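Local coordinates for protein ColD (Escherichia coli, PDB 3GR9) that removes the C3'-hydroxyl of GDP-4-keto-6-deoxy-D-mannose in L-colitose biosynthesis in its native form, and is altered here toward aminotransferase chemistry, at residues F30-Y35 with N250-E255; V135-N140 with R333-G338; L64-L69 with Y95-Y100. The protein carries 2 engineered substitutions. One frame throughout, in Å; residues are numbered along the deposited sequence.

Contact 1 of 3, residues F30-Y35 with N250-E255. With AKG (2-oxoglutaric acid), chain I.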
loop_
_atom_site.group_PDB
_atom_site.type_symbol
_atom_site.label_atom_id
_atom_site.label_comp_id
_atom_site.label_asym_id
_atom_site.label_seq_id
_atom_site.Cartn_x
_atom_site.Cartn_y
_atom_site.Cartn_z
ATOM N N PHE B 30 13.835 6.228 -10.562
ATOM C CA PHE B 30 13.405 6.054 -9.181
ATOM C C PHE B 30 12.332 5.000 -8.931
ATOM O O PHE B 30 12.310 4.384 -7.864
ATOM C CB PHE B 30 13.093 7.426 -8.532
ATOM C CG PHE B 30 14.014 8.538 -8.994
ATOM C CD1 PHE B 30 15.253 8.756 -8.395
ATOM C CD2 PHE B 30 13.633 9.383 -10.033
ATOM C CE1 PHE B 30 16.135 9.774 -8.873
ATOM C CE2 PHE B 30 14.517 10.388 -10.534
ATOM C CZ PHE B 30 15.766 10.582 -9.962
ATOM N N THR B 31 11.485 4.762 -9.928
ATOM C CA THR B 31 10.431 3.745 -9.851
ATOM C C THR B 31 10.940 2.289 -9.845
ATOM O O THR B 31 11.830 1.949 -10.602
ATOM C CB THR B 31 9.506 3.889 -11.096
ATOM O OG1 THR B 31 8.439 4.794 -10.817
ATOM C CG2 THR B 31 8.919 2.516 -11.532
ATOM N N MET B 32 10.347 1.429 -9.011
ATOM C CA MET B 32 10.765 0.018 -8.948
ATOM C C MET B 32 11.427 -0.530 -10.200
ATOM O O MET B 32 10.870 -0.501 -11.284
ATOM C CB MET B 32 9.787 -0.929 -8.220
ATOM C CG MET B 32 8.560 -1.424 -8.990
ATOM S SD MET B 32 8.134 -3.215 -8.690
ATOM C CE MET B 32 9.753 -3.817 -8.354
ATOM N N GLY B 33 12.686 -0.935 -10.062
ATOM C CA GLY B 33 13.449 -1.386 -11.233
ATOM C C GLY B 33 14.666 -2.307 -11.060
ATOM O O GLY B 33 14.590 -3.421 -10.488
ATOM N N GLU B 34 15.796 -1.868 -11.597
ATOM C CA GLU B 34 17.010 -2.678 -11.542
ATOM C C GLU B 34 17.333 -3.100 -10.127
ATOM O O GLU B 34 17.532 -4.288 -9.850
ATOM C CB GLU B 34 18.173 -1.843 -12.035
ATOM C CG GLU B 34 18.483 -1.938 -13.499
ATOM C CD GLU B 34 19.977 -1.762 -13.738
ATOM O OE1 GLU B 34 20.562 -0.806 -13.174
ATOM O OE2 GLU B 34 20.572 -2.606 -14.447
ATOM N N TYR B 35 17.400 -2.105 -9.244
ATOM C CA TYR B 35 17.734 -2.315 -7.841
ATOM C C TYR B 35 16.817 -3.266 -7.157
ATOM O O TYR B 35 17.216 -4.132 -6.364
ATOM C CB TYR B 35 17.782 -0.990 -7.085
ATOM C CG TYR B 35 19.102 -0.361 -7.401
ATOM C CD1 TYR B 35 20.259 -1.126 -7.321
ATOM C CD2 TYR B 35 19.181 0.896 -7.974
ATOM C CE1 TYR B 35 21.475 -0.624 -7.731
ATOM C CE2 TYR B 35 20.399 1.422 -8.357
ATOM C CZ TYR B 35 21.536 0.654 -8.245
ATOM O OH TYR B 35 22.759 1.156 -8.615
ATOM N N ASN B 250 -1.410 -1.018 -5.930
ATOM C CA ASN B 250 -0.129 -0.495 -6.340
ATOM C C ASN B 250 0.820 -0.550 -5.157
ATOM O O ASN B 250 1.005 0.455 -4.481
ATOM C CB ASN B 250 -0.176 0.917 -6.906
ATOM C CG ASN B 250 1.194 1.542 -6.959
ATOM O OD1 ASN B 250 2.152 0.941 -6.512
ATOM N ND2 ASN B 250 1.296 2.732 -7.500
ATOM N N VAL B 251 1.408 -1.718 -4.905
ATOM C CA VAL B 251 2.340 -1.896 -3.776
ATOM C C VAL B 251 3.824 -1.946 -3.985
ATOM O O VAL B 251 4.581 -2.437 -3.136
ATOM C CB VAL B 251 1.815 -2.610 -2.518
ATOM C CG1 VAL B 251 0.465 -2.053 -2.147
ATOM C CG2 VAL B 251 1.822 -4.156 -2.630
ATOM N N ARG B 252 4.200 -1.391 -5.134
ATOM C CA ARG B 252 5.580 -1.266 -5.595
ATOM C C ARG B 252 6.485 -0.613 -4.555
ATOM O O ARG B 252 6.120 0.388 -3.932
ATOM C CB ARG B 252 5.626 -0.441 -6.902
ATOM C CG ARG B 252 5.049 -1.147 -8.182
ATOM C CD ARG B 252 5.424 -0.339 -9.395
ATOM N NE ARG B 252 4.860 0.995 -9.280
ATOM C CZ ARG B 252 4.086 1.548 -10.204
ATOM N NH1 ARG B 252 3.846 0.892 -11.332
ATOM N NH2 ARG B 252 3.598 2.777 -10.038
ATOM N N PRO B 253 7.688 -1.171 -4.406
ATOM C CA PRO B 253 8.652 -0.623 -3.477
ATOM C C PRO B 253 9.341 0.388 -4.365
ATOM O O PRO B 253 9.098 0.406 -5.582
ATOM C CB PRO B 253 9.577 -1.812 -3.176
ATOM C CG PRO B 253 8.803 -3.010 -3.535
ATOM C CD PRO B 253 7.971 -2.589 -4.696
ATOM N N LEU B 254 10.171 1.231 -3.759
ATOM C CA LEU B 254 10.882 2.257 -4.524
ATOM C C LEU B 254 12.326 1.833 -4.787
ATOM O O LEU B 254 12.999 1.334 -3.891
ATOM C CB LEU B 254 10.924 3.574 -3.734
ATOM C CG LEU B 254 9.688 4.488 -3.580
ATOM C CD1 LEU B 254 10.166 5.809 -2.935
ATOM C CD2 LEU B 254 9.143 4.807 -4.972
ATOM N N GLU B 255 12.832 2.086 -5.988
ATOM C CA GLU B 255 14.222 1.766 -6.299
ATOM C C GLU B 255 15.176 2.008 -5.118
ATOM O O GLU B 255 15.923 1.127 -4.727
ATOM C CB GLU B 255 14.653 2.523 -7.559
ATOM C CG GLU B 255 15.811 1.885 -8.273
ATOM C CD GLU B 255 15.391 0.656 -9.027
ATOM O OE1 GLU B 255 14.643 -0.190 -8.462
ATOM O OE2 GLU B 255 15.828 0.541 -10.198
HETATM C C1 AKG I . -1.062 5.572 -16.722
HETATM O O1 AKG I . -0.151 5.094 -17.443
HETATM O O2 AKG I . -2.115 6.023 -17.241
HETATM C C2 AKG I . -0.934 5.538 -15.245
HETATM O O5 AKG I . -1.905 5.808 -14.573
HETATM C C3 AKG I . 0.374 5.127 -14.605
HETATM C C4 AKG I . 0.216 3.831 -13.801
HETATM C C5 AKG I . 1.433 3.620 -12.961
HETATM O O3 AKG I . 2.561 3.149 -13.549
HETATM O O4 AKG I . 1.425 3.918 -11.727
#
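E255 sets its CG anti to its own backbone N (chi1 -157°) and then folds back at chi2 (75°), a path that brings the carboxylate to the N-terminal end of helix 34-47. G33, the N-cap residue of that helix, gives its N-H to E255 OE1 at 2.6 Å, approaching from above the carboxylate plane by 42°. Y35 N reaches E255 OE2 more weakly at 3.2 Å, and V36 N also binds OE1, so three backbone amides at the helix start share one carboxylate. The Y35 side chain crosses that of E255 at about a right angle, and the edge of its ring faces the methylene, with Y35 CD2 3.5 Å from E255 CG. In the reverse sense, E255 N makes a weak bond to F30 O.

M32 carries the other half. Its CG lies 3.3 Å from R252 CD, the two chains crossing nearly perpendicularly, while M32 CB sits 3.0 Å from P253 O. R252 bends at chi3 and sends NH2 to O4 of the bound 2-oxoglutarate at 3.0 Å. Its NE is salt-bridged to E196 of the second subunit.

A carboxylate placed among helix-start amides would be expected to stay deprotonated, stabilised by the partial positive charge there, while the neighbouring arginine pairs its charge with the ligand and with the other subunit.

Contact 2 of 3, residues V135-N140 with R333-G338. With AKG (2-oxoglutaric acid), chain J.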
loop_
_atom_site.group_PDB
_atom_site.type_symbol
_atom_site.label_atom_id
_atom_site.label_comp_id
_atom_site.label_asym_id
_atom_site.label_seq_id
_atom_site.Cartn_x
_atom_site.Cartn_y
_atom_site.Cartn_z
ATOM N N VAL B 135 3.385 -16.908 13.439
ATOM C CA VAL B 135 4.158 -15.695 13.566
ATOM C C VAL B 135 5.428 -15.957 14.411
ATOM O O VAL B 135 5.332 -16.486 15.506
ATOM C CB VAL B 135 3.287 -14.563 14.128
ATOM C CG1 VAL B 135 4.143 -13.332 14.567
ATOM C CG2 VAL B 135 2.243 -14.148 13.061
ATOM N N ASN B 136 6.620 -15.647 13.900
ATOM C CA ASN B 136 7.874 -15.875 14.665
ATOM C C ASN B 136 8.050 -14.633 15.497
ATOM O O ASN B 136 8.299 -13.542 14.972
ATOM C CB ASN B 136 9.033 -16.084 13.710
ATOM C CG ASN B 136 8.796 -17.278 12.818
ATOM O OD1 ASN B 136 8.323 -18.306 13.303
ATOM N ND2 ASN B 136 8.992 -17.118 11.505
ATOM N N LEU B 137 7.752 -14.780 16.780
ATOM C CA LEU B 137 7.749 -13.645 17.678
ATOM C C LEU B 137 9.117 -13.275 18.228
ATOM O O LEU B 137 9.803 -14.115 18.829
ATOM C CB LEU B 137 6.707 -13.833 18.796
ATOM C CG LEU B 137 6.027 -12.526 19.151
ATOM C CD1 LEU B 137 4.859 -12.220 18.276
ATOM C CD2 LEU B 137 5.720 -12.277 20.646
ATOM N N LEU B 138 9.517 -12.035 17.947
ATOM C CA LEU B 138 10.734 -11.434 18.462
ATOM C C LEU B 138 12.063 -12.059 18.013
ATOM O O LEU B 138 13.031 -12.087 18.775
ATOM C CB LEU B 138 10.626 -11.454 19.992
ATOM C CG LEU B 138 9.506 -10.653 20.661
ATOM C CD1 LEU B 138 9.679 -10.607 22.170
ATOM C CD2 LEU B 138 9.377 -9.235 20.074
ATOM N N GLY B 139 12.112 -12.585 16.793
ATOM C CA GLY B 139 13.312 -13.307 16.309
ATOM C C GLY B 139 13.187 -14.837 16.589
ATOM O O GLY B 139 13.832 -15.650 15.930
ATOM N N ASN B 140 12.333 -15.208 17.551
ATOM C CA ASN B 140 12.112 -16.606 17.925
ATOM C C ASN B 140 11.184 -17.332 16.973
ATOM O O ASN B 140 10.004 -16.992 16.832
ATOM C CB ASN B 140 11.556 -16.736 19.339
ATOM C CG ASN B 140 12.048 -18.000 20.060
ATOM O OD1 ASN B 140 13.249 -18.303 20.069
ATOM N ND2 ASN B 140 11.131 -18.709 20.712
ATOM N N ARG B 333 8.671 -0.826 26.390
ATOM C CA ARG B 333 7.345 -0.866 25.795
ATOM C C ARG B 333 6.664 -2.221 25.892
ATOM O O ARG B 333 7.306 -3.221 26.121
ATOM C CB ARG B 333 7.574 -0.651 24.266
ATOM C CG ARG B 333 8.285 -1.830 23.639
ATOM C CD ARG B 333 8.390 -1.619 22.134
ATOM N NE ARG B 333 7.185 -2.173 21.570
ATOM C CZ ARG B 333 6.972 -2.463 20.292
ATOM N NH1 ARG B 333 7.868 -2.155 19.358
ATOM N NH2 ARG B 333 5.785 -2.988 19.953
ATOM N N PRO B 334 5.367 -2.238 25.581
ATOM C CA PRO B 334 4.571 -3.454 25.581
ATOM C C PRO B 334 5.210 -4.459 24.643
ATOM O O PRO B 334 5.754 -4.079 23.612
ATOM C CB PRO B 334 3.242 -2.993 24.935
ATOM C CG PRO B 334 3.106 -1.609 25.354
ATOM C CD PRO B 334 4.536 -1.046 25.343
ATOM N N ILE B 335 5.126 -5.739 24.970
ATOM C CA ILE B 335 5.680 -6.726 24.069
ATOM C C ILE B 335 4.807 -6.720 22.805
ATOM O O ILE B 335 3.641 -7.100 22.848
ATOM C CB ILE B 335 5.709 -8.135 24.689
ATOM C CG1 ILE B 335 6.508 -8.132 26.020
ATOM C CG2 ILE B 335 6.239 -9.130 23.644
ATOM C CD1 ILE B 335 6.424 -9.431 26.908
ATOM N N VAL B 336 5.389 -6.348 21.673
ATOM C CA VAL B 336 4.614 -6.319 20.443
ATOM C C VAL B 336 3.492 -5.354 20.798
ATOM O O VAL B 336 3.789 -4.193 21.124
ATOM C CB VAL B 336 4.051 -7.718 20.090
ATOM C CG1 VAL B 336 3.759 -7.800 18.626
ATOM C CG2 VAL B 336 5.032 -8.783 20.505
ATOM N N THR B 337 2.243 -5.838 20.814
ATOM C CA THR B 337 1.104 -4.986 21.161
ATOM C C THR B 337 0.310 -5.589 22.327
ATOM O O THR B 337 -0.770 -5.097 22.668
ATOM C CB THR B 337 0.159 -4.748 19.925
ATOM O OG1 THR B 337 -0.623 -5.928 19.698
ATOM C CG2 THR B 337 0.958 -4.420 18.628
ATOM N N GLY B 338 0.858 -6.626 22.965
ATOM C CA GLY B 338 0.187 -7.259 24.123
ATOM C C GLY B 338 -0.922 -8.170 23.631
ATOM O O GLY B 338 -0.804 -8.821 22.571
HETATM C C1 AKG J . 6.236 -2.525 15.877
HETATM O O1 AKG J . 6.363 -1.448 16.532
HETATM O O2 AKG J . 6.148 -3.639 16.429
HETATM C C2 AKG J . 6.163 -2.502 14.417
HETATM O O5 AKG J . 6.663 -3.390 13.796
HETATM C C3 AKG J . 5.507 -1.356 13.732
HETATM C C4 AKG J . 6.168 -1.211 12.389
HETATM C C5 AKG J . 5.559 -0.027 11.722
HETATM O O3 AKG J . 5.607 0.054 10.465
HETATM O O4 AKG J . 5.010 0.958 12.482
#
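Two tight beta turns meet beside the ligand pocket of this DegT/DnrJ/EryC1-family aminotransferase fold: a type I' turn, L137 to N140, after the sheet strand 129-135, and a type II' turn, I335 to G338, in the loop after helix 318-327. Their contact shows how a small apolar junction can accompany a binding residue. The first turn is closed by N140 N to L137 O, the second by G338 N to I335 O, and each presents branched side chains to the other.

L137 and V336 reach toward each other tip to tip, and L137 CD2 comes to 3.6 Å from V336 CG2. V336 keeps CG1 opposite its backbone N (chi1 -157°), which leaves CG2 as the branch that meets the leucine. Beside them L138 and I335 cross at about a right angle, with L138 CD1 4.0 Å from I335 CG2; both also lean on F370 of strand 368-372. All four are buried, and the backbone N-H groups of L137 and L138 find partners in the side chains of N115 and E164.

The backbone of 334-336 also steadies R333. R333 NE donates to P334 O, just before the second turn, at 3.1 Å and in the carbonyl plane, although that oxygen is tilted from the guanidinium plane. R333 NH2 donates to V336 O, within the turn, at 2.6 Å, with the oxygen close to the plane of the guanidinium. Two backbone carbonyls thus limit rotation of the flat group, and V336 serves both the apolar junction and the arginine. Held this way, R333 turns its remaining nitrogen to the 2-oxoglutarate, to which R252 of the second subunit is also bonded; R333 NH1 lies 3.3 Å from O1 of the ligand.

Contact 3 of 3, residues L64-L69 with Y95-Y100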
loop_
_atom_site.group_PDB
_atom_site.type_symbol
_atom_site.label_atom_id
_atom_site.label_comp_id
_atom_site.label_asym_id
_atom_site.label_seq_id
_atom_site.Cartn_x
_atom_site.Cartn_y
_atom_site.Cartn_z
ATOM N N LEU B 64 -0.731 -8.925 0.468
ATOM C CA LEU B 64 -0.458 -9.708 -0.706
ATOM C C LEU B 64 -0.358 -11.188 -0.393
ATOM O O LEU B 64 -0.993 -12.018 -1.066
ATOM C CB LEU B 64 0.792 -9.174 -1.387
ATOM C CG LEU B 64 0.334 -8.296 -2.577
ATOM C CD1 LEU B 64 -0.625 -7.119 -2.228
ATOM C CD2 LEU B 64 1.507 -7.779 -3.365
ATOM N N MET B 65 0.312 -11.545 0.690
ATOM C CA MET B 65 0.361 -12.959 1.019
ATOM C C MET B 65 -1.040 -13.547 1.052
ATOM O O MET B 65 -1.294 -14.691 0.704
ATOM C CB MET B 65 0.885 -13.153 2.424
ATOM C CG MET B 65 1.261 -14.616 2.522
ATOM S SD MET B 65 1.914 -14.890 4.119
ATOM C CE MET B 65 1.049 -13.426 4.868
ATOM N N ILE B 66 -1.980 -12.783 1.539
ATOM C CA ILE B 66 -3.318 -13.332 1.635
ATOM C C ILE B 66 -4.062 -13.224 0.328
ATOM O O ILE B 66 -4.526 -14.220 -0.195
ATOM C CB ILE B 66 -4.127 -12.621 2.720
ATOM C CG1 ILE B 66 -4.020 -13.380 4.047
ATOM C CG2 ILE B 66 -5.582 -12.384 2.272
ATOM C CD1 ILE B 66 -2.680 -14.070 4.295
ATOM N N ALA B 67 -4.237 -12.005 -0.154
ATOM C CA ALA B 67 -4.943 -11.805 -1.419
ATOM C C ALA B 67 -4.571 -12.896 -2.384
ATOM O O ALA B 67 -5.412 -13.448 -3.098
ATOM C CB ALA B 67 -4.551 -10.495 -2.061
ATOM N N ALA B 68 -3.276 -13.218 -2.423
ATOM C CA ALA B 68 -2.828 -14.175 -3.418
ATOM C C ALA B 68 -3.584 -15.524 -3.522
ATOM O O ALA B 68 -3.949 -16.006 -4.593
ATOM C CB ALA B 68 -1.347 -14.384 -3.314
ATOM N N LEU B 69 -3.773 -16.151 -2.380
ATOM C CA LEU B 69 -4.402 -17.456 -2.278
ATOM C C LEU B 69 -5.813 -17.500 -2.784
ATOM O O LEU B 69 -6.481 -18.526 -2.695
ATOM C CB LEU B 69 -4.405 -17.868 -0.824
ATOM C CG LEU B 69 -2.976 -17.674 -0.325
ATOM C CD1 LEU B 69 -2.989 -18.004 1.151
ATOM C CD2 LEU B 69 -1.988 -18.605 -1.192
ATOM N N TYR B 95 -5.515 -7.615 10.035
ATOM C CA TYR B 95 -6.325 -6.955 9.020
ATOM C C TYR B 95 -6.627 -7.728 7.719
ATOM O O TYR B 95 -7.778 -7.867 7.304
ATOM C CB TYR B 95 -5.698 -5.604 8.696
ATOM C CG TYR B 95 -5.632 -4.694 9.935
ATOM C CD1 TYR B 95 -6.576 -4.803 10.926
ATOM C CD2 TYR B 95 -4.619 -3.736 10.109
ATOM C CE1 TYR B 95 -6.576 -3.939 12.051
ATOM C CE2 TYR B 95 -4.612 -2.867 11.206
ATOM C CZ TYR B 95 -5.581 -2.979 12.183
ATOM O OH TYR B 95 -5.559 -2.119 13.280
ATOM N N PRO B 96 -5.607 -8.226 7.037
ATOM C CA PRO B 96 -5.867 -8.886 5.771
ATOM C C PRO B 96 -6.897 -9.992 5.826
ATOM O O PRO B 96 -7.585 -10.268 4.849
ATOM C CB PRO B 96 -4.489 -9.389 5.351
ATOM C CG PRO B 96 -3.574 -8.379 5.941
ATOM C CD PRO B 96 -4.157 -8.087 7.280
ATOM N N LEU B 97 -6.986 -10.627 6.986
ATOM C CA LEU B 97 -7.870 -11.776 7.144
ATOM C C LEU B 97 -9.234 -11.260 7.130
ATOM O O LEU B 97 -10.129 -11.851 6.525
ATOM C CB LEU B 97 -7.553 -12.480 8.452
ATOM C CG LEU B 97 -6.018 -12.672 8.541
ATOM C CD1 LEU B 97 -5.542 -13.408 9.839
ATOM C CD2 LEU B 97 -5.514 -13.357 7.264
ATOM N N GLN B 98 -9.392 -10.114 7.787
ATOM C CA GLN B 98 -10.703 -9.528 7.886
ATOM C C GLN B 98 -11.066 -8.916 6.547
ATOM O O GLN B 98 -12.241 -8.893 6.146
ATOM C CB GLN B 98 -10.653 -8.446 8.974
ATOM C CG GLN B 98 -11.986 -7.825 9.336
ATOM C CD GLN B 98 -12.453 -6.782 8.305
ATOM O OE1 GLN B 98 -11.668 -6.055 7.652
ATOM N NE2 GLN B 98 -13.751 -6.688 8.188
ATOM N N GLN B 99 -10.057 -8.387 5.857
ATOM C CA GLN B 99 -10.323 -7.694 4.600
ATOM C C GLN B 99 -10.720 -8.637 3.486
ATOM O O GLN B 99 -11.472 -8.299 2.580
ATOM C CB GLN B 99 -9.178 -6.752 4.227
ATOM C CG GLN B 99 -9.108 -5.444 5.050
ATOM C CD GLN B 99 -7.712 -4.966 5.350
ATOM O OE1 GLN B 99 -6.723 -5.696 5.101
ATOM N NE2 GLN B 99 -7.592 -3.740 5.844
ATOM N N TYR B 100 -10.235 -9.860 3.629
ATOM C CA TYR B 100 -10.563 -10.914 2.704
ATOM C C TYR B 100 -11.683 -11.814 3.196
ATOM O O TYR B 100 -11.913 -12.881 2.630
ATOM C CB TYR B 100 -9.323 -11.702 2.305
ATOM C CG TYR B 100 -8.616 -10.967 1.216
ATOM C CD1 TYR B 100 -7.864 -9.851 1.515
ATOM C CD2 TYR B 100 -8.851 -11.266 -0.123
ATOM C CE1 TYR B 100 -7.275 -9.118 0.536
ATOM C CE2 TYR B 100 -8.243 -10.542 -1.123
ATOM C CZ TYR B 100 -7.459 -9.461 -0.772
ATOM O OH TYR B 100 -6.871 -8.676 -1.711
#
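I66 of helix 58-71 and its neighbour A67 supply one side of a mostly apolar helix-to-helix seam, and P96 and L97 of helix 91-99, with Y100 just past its end, supply the other.

Aliphatic contacts spread around the branches of I66. I66 CG1 rests 3.5 Å from L97 CD2, and those two side chains cross at about a right angle. L97 sets out from its backbone away from I66, but with CG beside the backbone N (chi1 -48°) its end returns to the isoleucine. The body of I66 meets the proline more loosely, I66 CB to P96 CB at 4.2 Å.

Aromatic contacts involve one face of the Y100 ring. I66 CG2 lies over its inner end, 3.5 Å from Y100 CD1, the two side chains running antiparallel alongside one another. Further out A67 makes a CH-pi contact: its CA stands 3.9 Å from the Y100 ring centroid, 28° off the normal. The A67 methyl is pressed close to the phenol end, A67 CB being 3.0 Å from Y100 OH, and that hydroxyl is hydrogen-bonded to the hydroxyl of Y249.

Around this seam, L97 also packs on I83 and V85 of strand 82-86, A67 also touches I214 of helix 205-215, and helix 91-99 connects the neighbouring parallel strands 82-86 and 103-107 in a beta-alpha-beta crossover.

Contacts 1 and 2 each lend one arginine to a 2-oxoglutarate pocket, but to two different pockets of the dimer: their centres are 29 Å apart. The ligand held by R252 is also bound by R333 of the second subunit, and the one held by R333 is also bound by R252 of the second subunit. The pockets therefore belong to the dimer, as is usual for this fold. Contact 3, nested in sequence within the loop closed by contact 1, takes no direct part; the P96 side chain is about 13 Å from a bound 2-oxoglutarate. It does touch contact 1, where L64 CD2 meets V251 CG2 at 3.7 Å. Contacts 2 and 3 do not touch, their nearest atoms being about 8 Å apart.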